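PDB 6BFI: VIN1 from Oscarella pearsei, which binds actin filaments as a homolog of vinculin and may play a role in cell-cell adhesion. Local coordinates for residues D293-C298 against V355-L360; R303-L308 against A425-C430; L329-E334 against R347-A352. All coordinates share one frame; numbering follows the deposited sequence.

Overall arrangement
Helix 289-306 serves both contact 1 and contact 2, and helix 344-375 both contact 1 and contact 3. Contact 1 is wholly buried and apolar, in the interior of a bundle of helices. Contact 3, about 12 Å from it between centres, is apolar too but only partly buried, with a glutamate at its margin; the two sites touch through packing of Val295 and Arg296 on Leu329 and a salt bridge from Arg296 to Glu333. Contact 2, about 14 Å from contact 1 between centres, lies nearer the middle of the chain, where helix 289-306 meets helix 399-427. There a hydrogen bond from an arginine to a serine takes the place of apolar packing.

Contact 1 (D293-C298 against V355-L360); sequences DAVRKC and VKLQEL
Leu357 reaches across to helix 289-306 with both of its methyl groups, one for each of two residues a turn apart. CD1 lies 3.8 Å from CB of Cys298, and CD2 stands 4.2 Å from CG2 of Val295, whose branch it meets at a slant. The CG of Leu357 is anti to the backbone N (chi1 -158°), which carries the fork outward from its own helix. Cys298 presents CB rather than its sulfur as the closest atom; its side chain also rests on Phe275, while Val295 packs on Leu282, both of helix 268-283. Gln358 follows on a different flank of the helix, where its side chain touches Gln279 and the loop residues Arg621 and Leu624.

The two segments run in roughly the same direction, their axes 11.5 Å apart at closest approach and inclined by 29°. Helices 268-283, 289-306, 312-338 and 344-375 form an up-and-down four-helix bundle, the building block of vinculin-family proteins, and this contact joins its second and fourth helices across the diagonal. At this spacing the reach comes mainly from the leucines of helix 344-375, and 152 Å² is buried between the segments.

Glu359 pairs within its own helix: Lys356 NZ lies 3.2 Å from Glu359 OE1, on the syn side of the carboxylate and 25° out of its plane, in a salt bridge spanning one turn. Leu360 returns to the interior. Its CD2 approaches the backbone O of Cys298 at 3.9 Å, a contact of a methyl with a carbonyl rather than with another side chain, and the same leucine packs against Leu318 and Leu325 of helix 312-338.

Contact 2 (R303-L308 against A425-C430); sequences RRVAAL and ASSGGC
Val305 and Ser427 mark the closest backbone approach, their CA atoms 7.8 Å apart, where two helices meet near their C-terminal ends. In the first segment, near the end of the helix, Leu308 N bonds to Val305 O at 3.0 Å, three residues back. In the second the chain turns through two glycines, with Gly429 at a positive phi, a conformation glycine takes up easily.

Arg304 makes the polar link. Its chain sets out with CG anti to the backbone N and then bends at chi3 (88°), which swings the guanidinium round toward the end of helix 399-427. NH2 donates to Ser427 OG at 2.7 Å, with an N-H...O angle of 155°; the oxygen sits at the edge of the guanidinium, only 6° from its plane. The same NH2 lies 3.7 Å from CB of Ser426, which approaches it obliquely, and the arginine side chain also touches Leu423. Beside this bond CG2 of Val305 comes to 3.9 Å from Ser427 OG and 4.1 Å from Ser427 CB, so the serine has an apolar neighbour as well as a charged one. Val305 continues inward onto Ile364, Ala367 and Leu368 of helix 344-375, and Ser427 also packs on Leu368. The contact thus attaches the bundle that holds helices 289-306 and 344-375 to a helix that comes later in the chain, in the multi-bundle architecture of the vinculin family.

Ser427 OG is gripped twice, since it is also hydrogen-bonded to Glu301 OE2. If Glu301 is ionised, the hydroxyl probably donates its hydrogen bond to that carboxylate while accepting from Arg304. The serine thus bridges the two side chains, while Arg304 NE also faces Glu301 OE1 in a long, weak ion pair.

Contact 3 (L329-E334 against R347-A352); sequences LKELEE and RALAHA
Glu331 meets Leu349 through its aliphatic root, CB standing 3.8 Å from Leu349 CD2, and not through its flat carboxylate; the closest contacts between these two segments involve no flat group, on a face or at an edge. The imidazole of His351 is turned elsewhere, its NE2 hydrogen-bonded to the backbone O of Pro625.

What remains is aliphatic. Leu332 and Leu349, whose CA atoms are 7.1 Å apart, slide past each other in opposite senses, so that CD2 of Leu332 lies against the flank of Leu349, 3.8 Å from its CB and equally close to CG and CD2. The second methyl of Leu332, CD1, reaches over to Ala350, 4.0 Å from its CA; the small alanine side chain lets the methyl come that near the backbone. Leu349 has CG anti to the backbone N (chi1 -171°), which extends it toward helix 312-338, where it also touches Ile328 and Leu335.

The two segments are antiparallel, at 159° with axes 10.2 Å apart: they are adjacent helices of a helical hairpin, joined by a short connection. Ile287 covers both Leu332 and Ala350. Were Leu332 replaced by an alanine here, the loss of the whole isopropyl group beyond CB would probably open a gap beside Leu349 and Ala350 and let Leu349 turn more easily.

No hydrogen bond or salt bridge crosses between the segments, so the attachment rests on shape and on the burial of methyl groups, with Glu331 setting its charge at the margin.

Contact 1 (D293-C298 against V355-L360)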
loop_
_atom_site.group_PDB
_atom_site.type_symbol
_atom_site.label_atom_id
_atom_site.label_comp_id
_atom_site.label_asym_id
_atom_site.label_seq_id
_atom_site.Cartn_x
_atom_site.Cartn_y
_atom_site.Cartn_z
ATOM N N ASP A 293 -18.206 -23.620 -4.406
ATOM C CA ASP A 293 -16.845 -23.466 -4.912
ATOM C C ASP A 293 -16.054 -22.489 -4.050
ATOM O O ASP A 293 -14.902 -22.757 -3.682
ATOM C CB ASP A 293 -16.869 -23.008 -6.371
ATOM C CG ASP A 293 -17.281 -24.116 -7.325
ATOM O OD1 ASP A 293 -17.088 -25.301 -6.981
ATOM O OD2 ASP A 293 -17.799 -23.802 -8.420
ATOM N N ALA A 294 -16.663 -21.349 -3.709
ATOM C CA ALA A 294 -15.990 -20.397 -2.829
ATOM C C ALA A 294 -15.686 -21.019 -1.467
ATOM O O ALA A 294 -14.599 -20.811 -0.908
ATOM C CB ALA A 294 -16.842 -19.138 -2.670
ATOM N N VAL A 295 -16.632 -21.789 -0.923
ATOM C CA VAL A 295 -16.409 -22.461 0.356
ATOM C C VAL A 295 -15.228 -23.416 0.258
ATOM O O VAL A 295 -14.389 -23.488 1.166
ATOM C CB VAL A 295 -17.690 -23.190 0.807
ATOM C CG1 VAL A 295 -17.415 -24.036 2.040
ATOM C CG2 VAL A 295 -18.803 -22.193 1.082
ATOM N N ARG A 296 -15.135 -24.159 -0.849
ATOM C CA ARG A 296 -14.019 -25.083 -1.022
ATOM C C ARG A 296 -12.696 -24.334 -1.132
ATOM O O ARG A 296 -11.666 -24.807 -0.634
ATOM C CB ARG A 296 -14.255 -25.969 -2.245
ATOM C CG ARG A 296 -15.333 -27.024 -2.018
ATOM C CD ARG A 296 -15.447 -28.006 -3.174
ATOM N NE ARG A 296 -16.128 -29.233 -2.767
ATOM C CZ ARG A 296 -17.446 -29.410 -2.806
ATOM N NH1 ARG A 296 -18.237 -28.438 -3.240
ATOM N NH2 ARG A 296 -17.974 -30.561 -2.412
ATOM N N LYS A 297 -12.703 -23.157 -1.766
ATOM C CA LYS A 297 -11.500 -22.329 -1.770
ATOM C C LYS A 297 -11.122 -21.905 -0.354
ATOM O O LYS A 297 -9.935 -21.878 -0.002
ATOM C CB LYS A 297 -11.697 -21.102 -2.661
ATOM C CG LYS A 297 -11.937 -21.421 -4.125
ATOM C CD LYS A 297 -11.796 -20.174 -4.984
ATOM C CE LYS A 297 -12.319 -20.407 -6.391
ATOM N NZ LYS A 297 -11.697 -21.595 -7.038
ATOM N N CYS A 298 -12.117 -21.575 0.473
ATOM C CA CYS A 298 -11.826 -21.214 1.858
ATOM C C CYS A 298 -11.244 -22.396 2.625
ATOM O O CYS A 298 -10.358 -22.222 3.471
ATOM C CB CYS A 298 -13.089 -20.694 2.540
ATOM S SG CYS A 298 -13.687 -19.131 1.861
ATOM N N VAL A 355 -21.514 -20.690 10.023
ATOM C CA VAL A 355 -20.899 -20.536 11.339
ATOM C C VAL A 355 -19.543 -21.232 11.379
ATOM O O VAL A 355 -18.555 -20.675 11.878
ATOM C CB VAL A 355 -21.847 -21.065 12.432
ATOM C CG1 VAL A 355 -21.233 -20.879 13.810
ATOM C CG2 VAL A 355 -23.190 -20.362 12.347
ATOM N N LYS A 356 -19.468 -22.455 10.842
ATOM C CA LYS A 356 -18.196 -23.171 10.818
ATOM C C LYS A 356 -17.158 -22.454 9.965
ATOM O O LYS A 356 -15.956 -22.551 10.239
ATOM C CB LYS A 356 -18.405 -24.597 10.313
ATOM C CG LYS A 356 -19.215 -25.464 11.259
ATOM C CD LYS A 356 -18.632 -25.416 12.660
ATOM C CE LYS A 356 -19.505 -26.154 13.656
ATOM N NZ LYS A 356 -18.994 -25.981 15.042
ATOM N N LEU A 357 -17.593 -21.737 8.930
ATOM C CA LEU A 357 -16.650 -20.982 8.112
ATOM C C LEU A 357 -16.114 -19.778 8.876
ATOM O O LEU A 357 -14.924 -19.446 8.772
ATOM C CB LEU A 357 -17.321 -20.553 6.808
ATOM C CG LEU A 357 -16.397 -20.225 5.636
ATOM C CD1 LEU A 357 -15.313 -21.282 5.507
ATOM C CD2 LEU A 357 -17.202 -20.132 4.355
ATOM N N GLN A 358 -16.973 -19.121 9.661
ATOM C CA GLN A 358 -16.490 -18.069 10.551
ATOM C C GLN A 358 -15.488 -18.613 11.563
ATOM O O GLN A 358 -14.460 -17.977 11.833
ATOM C CB GLN A 358 -17.660 -17.405 11.272
ATOM C CG GLN A 358 -18.183 -16.162 10.592
ATOM C CD GLN A 358 -19.016 -15.307 11.522
ATOM O OE1 GLN A 358 -19.581 -15.800 12.499
ATOM N NE2 GLN A 358 -19.091 -14.013 11.229
ATOM N N GLU A 359 -15.770 -19.786 12.138
ATOM C CA GLU A 359 -14.847 -20.362 13.113
ATOM C C GLU A 359 -13.525 -20.756 12.462
ATOM O O GLU A 359 -12.461 -20.631 13.080
ATOM C CB GLU A 359 -15.494 -21.561 13.803
ATOM C CG GLU A 359 -16.653 -21.183 14.712
ATOM C CD GLU A 359 -17.382 -22.389 15.287
ATOM O OE1 GLU A 359 -16.906 -23.529 15.100
ATOM O OE2 GLU A 359 -18.435 -22.191 15.928
ATOM N N LEU A 360 -13.572 -21.233 11.215
ATOM C CA LEU A 360 -12.337 -21.527 10.496
ATOM C C LEU A 360 -11.525 -20.259 10.266
ATOM O O LEU A 360 -10.300 -20.254 10.450
ATOM C CB LEU A 360 -12.647 -22.217 9.168
ATOM C CG LEU A 360 -11.450 -22.470 8.247
ATOM C CD1 LEU A 360 -10.385 -23.300 8.954
ATOM C CD2 LEU A 360 -11.890 -23.148 6.963
#

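Contact 2 (R303-L308 against A425-C430)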
loop_
_atom_site.group_PDB
_atom_site.type_symbol
_atom_site.label_atom_id
_atom_site.label_comp_id
_atom_site.label_asym_id
_atom_site.label_seq_id
_atom_site.Cartn_x
_atom_site.Cartn_y
_atom_site.Cartn_z
ATOM N N ARG A 303 -6.381 -25.181 4.955
ATOM C CA ARG A 303 -5.356 -26.220 4.962
ATOM C C ARG A 303 -3.983 -25.654 4.617
ATOM O O ARG A 303 -2.967 -26.120 5.152
ATOM C CB ARG A 303 -5.743 -27.342 3.999
ATOM C CG ARG A 303 -7.068 -28.003 4.353
ATOM C CD ARG A 303 -7.458 -29.097 3.373
ATOM N NE ARG A 303 -8.757 -29.670 3.718
ATOM C CZ ARG A 303 -9.390 -30.593 2.998
ATOM N NH1 ARG A 303 -8.845 -31.059 1.882
ATOM N NH2 ARG A 303 -10.569 -31.050 3.396
ATOM N N ARG A 304 -3.937 -24.653 3.733
ATOM C CA ARG A 304 -2.673 -23.991 3.424
ATOM C C ARG A 304 -2.069 -23.361 4.670
ATOM O O ARG A 304 -0.867 -23.494 4.923
ATOM C CB ARG A 304 -2.882 -22.932 2.341
ATOM C CG ARG A 304 -1.591 -22.354 1.784
ATOM C CD ARG A 304 -1.832 -21.041 1.050
ATOM N NE ARG A 304 -1.772 -19.892 1.950
ATOM C CZ ARG A 304 -0.668 -19.192 2.193
ATOM N NH1 ARG A 304 0.474 -19.522 1.601
ATOM N NH2 ARG A 304 -0.701 -18.160 3.028
ATOM N N VAL A 305 -2.890 -22.668 5.463
ATOM C CA VAL A 305 -2.394 -22.112 6.718
ATOM C C VAL A 305 -2.052 -23.226 7.702
ATOM O O VAL A 305 -1.104 -23.099 8.489
ATOM C CB VAL A 305 -3.419 -21.126 7.306
ATOM C CG1 VAL A 305 -2.947 -20.593 8.650
ATOM C CG2 VAL A 305 -3.662 -19.978 6.334
ATOM N N ALA A 306 -2.797 -24.335 7.668
ATOM C CA ALA A 306 -2.501 -25.452 8.562
ATOM C C ALA A 306 -1.108 -26.016 8.303
ATOM O O ALA A 306 -0.399 -26.396 9.242
ATOM C CB ALA A 306 -3.558 -26.546 8.406
ATOM N N ALA A 307 -0.696 -26.073 7.034
ATOM C CA ALA A 307 0.631 -26.592 6.722
ATOM C C ALA A 307 1.749 -25.697 7.247
ATOM O O ALA A 307 2.893 -26.152 7.346
ATOM C CB ALA A 307 0.780 -26.784 5.212
ATOM N N LEU A 308 1.445 -24.444 7.594
ATOM C CA LEU A 308 2.434 -23.501 8.099
ATOM C C LEU A 308 2.201 -23.143 9.564
ATOM O O LEU A 308 2.712 -22.122 10.036
ATOM C CB LEU A 308 2.438 -22.230 7.247
ATOM C CG LEU A 308 2.801 -22.390 5.771
ATOM C CD1 LEU A 308 2.624 -21.072 5.029
ATOM C CD2 LEU A 308 4.222 -22.906 5.627
ATOM N N ALA A 425 1.256 -11.349 5.381
ATOM C CA ALA A 425 0.877 -10.571 4.208
ATOM C C ALA A 425 -0.040 -11.358 3.281
ATOM O O ALA A 425 -0.854 -10.764 2.564
ATOM C CB ALA A 425 2.130 -10.115 3.456
ATOM N N SER A 426 0.067 -12.687 3.283
ATOM C CA SER A 426 -0.730 -13.507 2.379
ATOM C C SER A 426 -2.053 -13.970 2.976
ATOM O O SER A 426 -2.958 -14.331 2.216
ATOM C CB SER A 426 0.067 -14.736 1.934
ATOM O OG SER A 426 1.079 -14.381 1.012
ATOM N N SER A 427 -2.193 -13.971 4.304
ATOM C CA SER A 427 -3.380 -14.549 4.924
ATOM C C SER A 427 -3.903 -13.745 6.110
ATOM O O SER A 427 -4.758 -14.250 6.847
ATOM C CB SER A 427 -3.101 -15.986 5.380
ATOM O OG SER A 427 -2.675 -16.794 4.296
ATOM N N GLY A 428 -3.431 -12.523 6.319
ATOM C CA GLY A 428 -3.840 -11.758 7.476
ATOM C C GLY A 428 -5.027 -10.856 7.278
ATOM O O GLY A 428 -5.361 -10.085 8.183
ATOM N N GLY A 429 -5.686 -10.925 6.124
ATOM C CA GLY A 429 -6.823 -10.063 5.873
ATOM C C GLY A 429 -6.494 -8.592 5.783
ATOM O O GLY A 429 -7.367 -7.758 6.034
ATOM N N CYS A 430 -5.257 -8.244 5.441
ATOM C CA CYS A 430 -4.871 -6.848 5.309
ATOM C C CYS A 430 -5.127 -6.356 3.887
ATOM O O CYS A 430 -5.220 -7.138 2.938
ATOM C CB CYS A 430 -3.397 -6.658 5.676
ATOM S SG CYS A 430 -2.251 -7.709 4.753
#

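Contact 3 (L329-E334 against R347-A352)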
loop_
_atom_site.group_PDB
_atom_site.type_symbol
_atom_site.label_atom_id
_atom_site.label_comp_id
_atom_site.label_asym_id
_atom_site.label_seq_id
_atom_site.Cartn_x
_atom_site.Cartn_y
_atom_site.Cartn_z
ATOM N N LEU A 329 -20.373 -30.143 3.460
ATOM C CA LEU A 329 -20.612 -29.895 2.041
ATOM C C LEU A 329 -21.165 -31.133 1.349
ATOM O O LEU A 329 -22.100 -31.038 0.543
ATOM C CB LEU A 329 -19.324 -29.428 1.364
ATOM C CG LEU A 329 -19.203 -27.919 1.142
ATOM C CD1 LEU A 329 -19.422 -27.158 2.439
ATOM C CD2 LEU A 329 -17.853 -27.573 0.534
ATOM N N LYS A 330 -20.600 -32.306 1.647
ATOM C CA LYS A 330 -21.126 -33.541 1.075
ATOM C C LYS A 330 -22.576 -33.762 1.489
ATOM O O LYS A 330 -23.408 -34.174 0.670
ATOM C CB LYS A 330 -20.255 -34.724 1.498
ATOM C CG LYS A 330 -18.801 -34.591 1.076
ATOM C CD LYS A 330 -17.877 -35.353 2.011
ATOM C CE LYS A 330 -16.419 -35.008 1.746
ATOM N NZ LYS A 330 -15.506 -35.616 2.753
ATOM N N GLU A 331 -22.900 -33.479 2.754
ATOM C CA GLU A 331 -24.279 -33.619 3.215
ATOM C C GLU A 331 -25.210 -32.658 2.483
ATOM O O GLU A 331 -26.326 -33.033 2.100
ATOM C CB GLU A 331 -24.348 -33.394 4.725
ATOM C CG GLU A 331 -23.666 -34.484 5.541
ATOM C CD GLU A 331 -23.668 -34.195 7.031
ATOM O OE1 GLU A 331 -23.181 -33.118 7.434
ATOM O OE2 GLU A 331 -24.164 -35.045 7.800
ATOM N N LEU A 332 -24.768 -31.415 2.271
ATOM C CA LEU A 332 -25.592 -30.453 1.548
ATOM C C LEU A 332 -25.814 -30.885 0.104
ATOM O O LEU A 332 -26.919 -30.739 -0.433
ATOM C CB LEU A 332 -24.953 -29.067 1.596
ATOM C CG LEU A 332 -25.246 -28.234 2.842
ATOM C CD1 LEU A 332 -24.445 -26.941 2.811
ATOM C CD2 LEU A 332 -26.735 -27.945 2.950
ATOM N N GLU A 333 -24.774 -31.418 -0.543
ATOM C CA GLU A 333 -24.929 -31.865 -1.923
ATOM C C GLU A 333 -25.831 -33.089 -2.022
ATOM O O GLU A 333 -26.579 -33.226 -2.998
ATOM C CB GLU A 333 -23.558 -32.142 -2.539
ATOM C CG GLU A 333 -22.910 -30.900 -3.140
ATOM C CD GLU A 333 -21.409 -31.037 -3.318
ATOM O OE1 GLU A 333 -20.803 -31.894 -2.640
ATOM O OE2 GLU A 333 -20.836 -30.284 -4.134
ATOM N N GLU A 334 -25.792 -33.977 -1.025
ATOM C CA GLU A 334 -26.724 -35.101 -1.025
ATOM C C GLU A 334 -28.152 -34.631 -0.786
ATOM O O GLU A 334 -29.099 -35.198 -1.344
ATOM C CB GLU A 334 -26.314 -36.135 0.023
ATOM C CG GLU A 334 -25.004 -36.838 -0.283
ATOM C CD GLU A 334 -24.802 -38.085 0.554
ATOM O OE1 GLU A 334 -25.810 -38.668 1.008
ATOM O OE2 GLU A 334 -23.635 -38.481 0.758
ATOM N N ARG A 347 -31.429 -25.236 4.665
ATOM C CA ARG A 347 -31.058 -23.885 5.077
ATOM C C ARG A 347 -30.360 -23.891 6.430
ATOM O O ARG A 347 -29.403 -23.137 6.643
ATOM C CB ARG A 347 -32.292 -22.985 5.119
ATOM C CG ARG A 347 -32.809 -22.571 3.752
ATOM C CD ARG A 347 -33.886 -21.505 3.873
ATOM N NE ARG A 347 -35.064 -21.994 4.584
ATOM C CZ ARG A 347 -36.107 -22.565 3.991
ATOM N NH1 ARG A 347 -36.119 -22.720 2.674
ATOM N NH2 ARG A 347 -37.138 -22.983 4.713
ATOM N N ALA A 348 -30.825 -24.728 7.359
ATOM C CA ALA A 348 -30.194 -24.798 8.673
ATOM C C ALA A 348 -28.805 -25.414 8.581
ATOM O O ALA A 348 -27.880 -24.981 9.280
ATOM C CB ALA A 348 -31.075 -25.594 9.637
ATOM N N LEU A 349 -28.640 -26.424 7.722
ATOM C CA LEU A 349 -27.319 -27.009 7.520
ATOM C C LEU A 349 -26.376 -26.015 6.852
ATOM O O LEU A 349 -25.187 -25.950 7.193
ATOM C CB LEU A 349 -27.442 -28.288 6.692
ATOM C CG LEU A 349 -26.195 -29.162 6.550
ATOM C CD1 LEU A 349 -25.630 -29.512 7.917
ATOM C CD2 LEU A 349 -26.528 -30.422 5.769
ATOM N N ALA A 350 -26.890 -25.223 5.907
ATOM C CA ALA A 350 -26.066 -24.203 5.267
ATOM C C ALA A 350 -25.670 -23.114 6.256
ATOM O O ALA A 350 -24.532 -22.632 6.233
ATOM C CB ALA A 350 -26.806 -23.600 4.075
ATOM N N HIS A 351 -26.597 -22.711 7.128
ATOM C CA HIS A 351 -26.276 -21.717 8.147
ATOM C C HIS A 351 -25.229 -22.250 9.118
ATOM O O HIS A 351 -24.308 -21.522 9.516
ATOM C CB HIS A 351 -27.549 -21.307 8.888
ATOM C CG HIS A 351 -27.375 -20.116 9.779
ATOM N ND1 HIS A 351 -26.777 -20.193 11.018
ATOM C CD2 HIS A 351 -27.729 -18.820 9.612
ATOM C CE1 HIS A 351 -26.765 -18.995 11.573
ATOM N NE2 HIS A 351 -27.337 -18.144 10.741
ATOM N N ALA A 352 -25.349 -23.524 9.505
ATOM C CA ALA A 352 -24.318 -24.142 10.332
ATOM C C ALA A 352 -22.973 -24.146 9.616
ATOM O O ALA A 352 -21.928 -23.922 10.239
ATOM C CB ALA A 352 -24.730 -25.563 10.716
#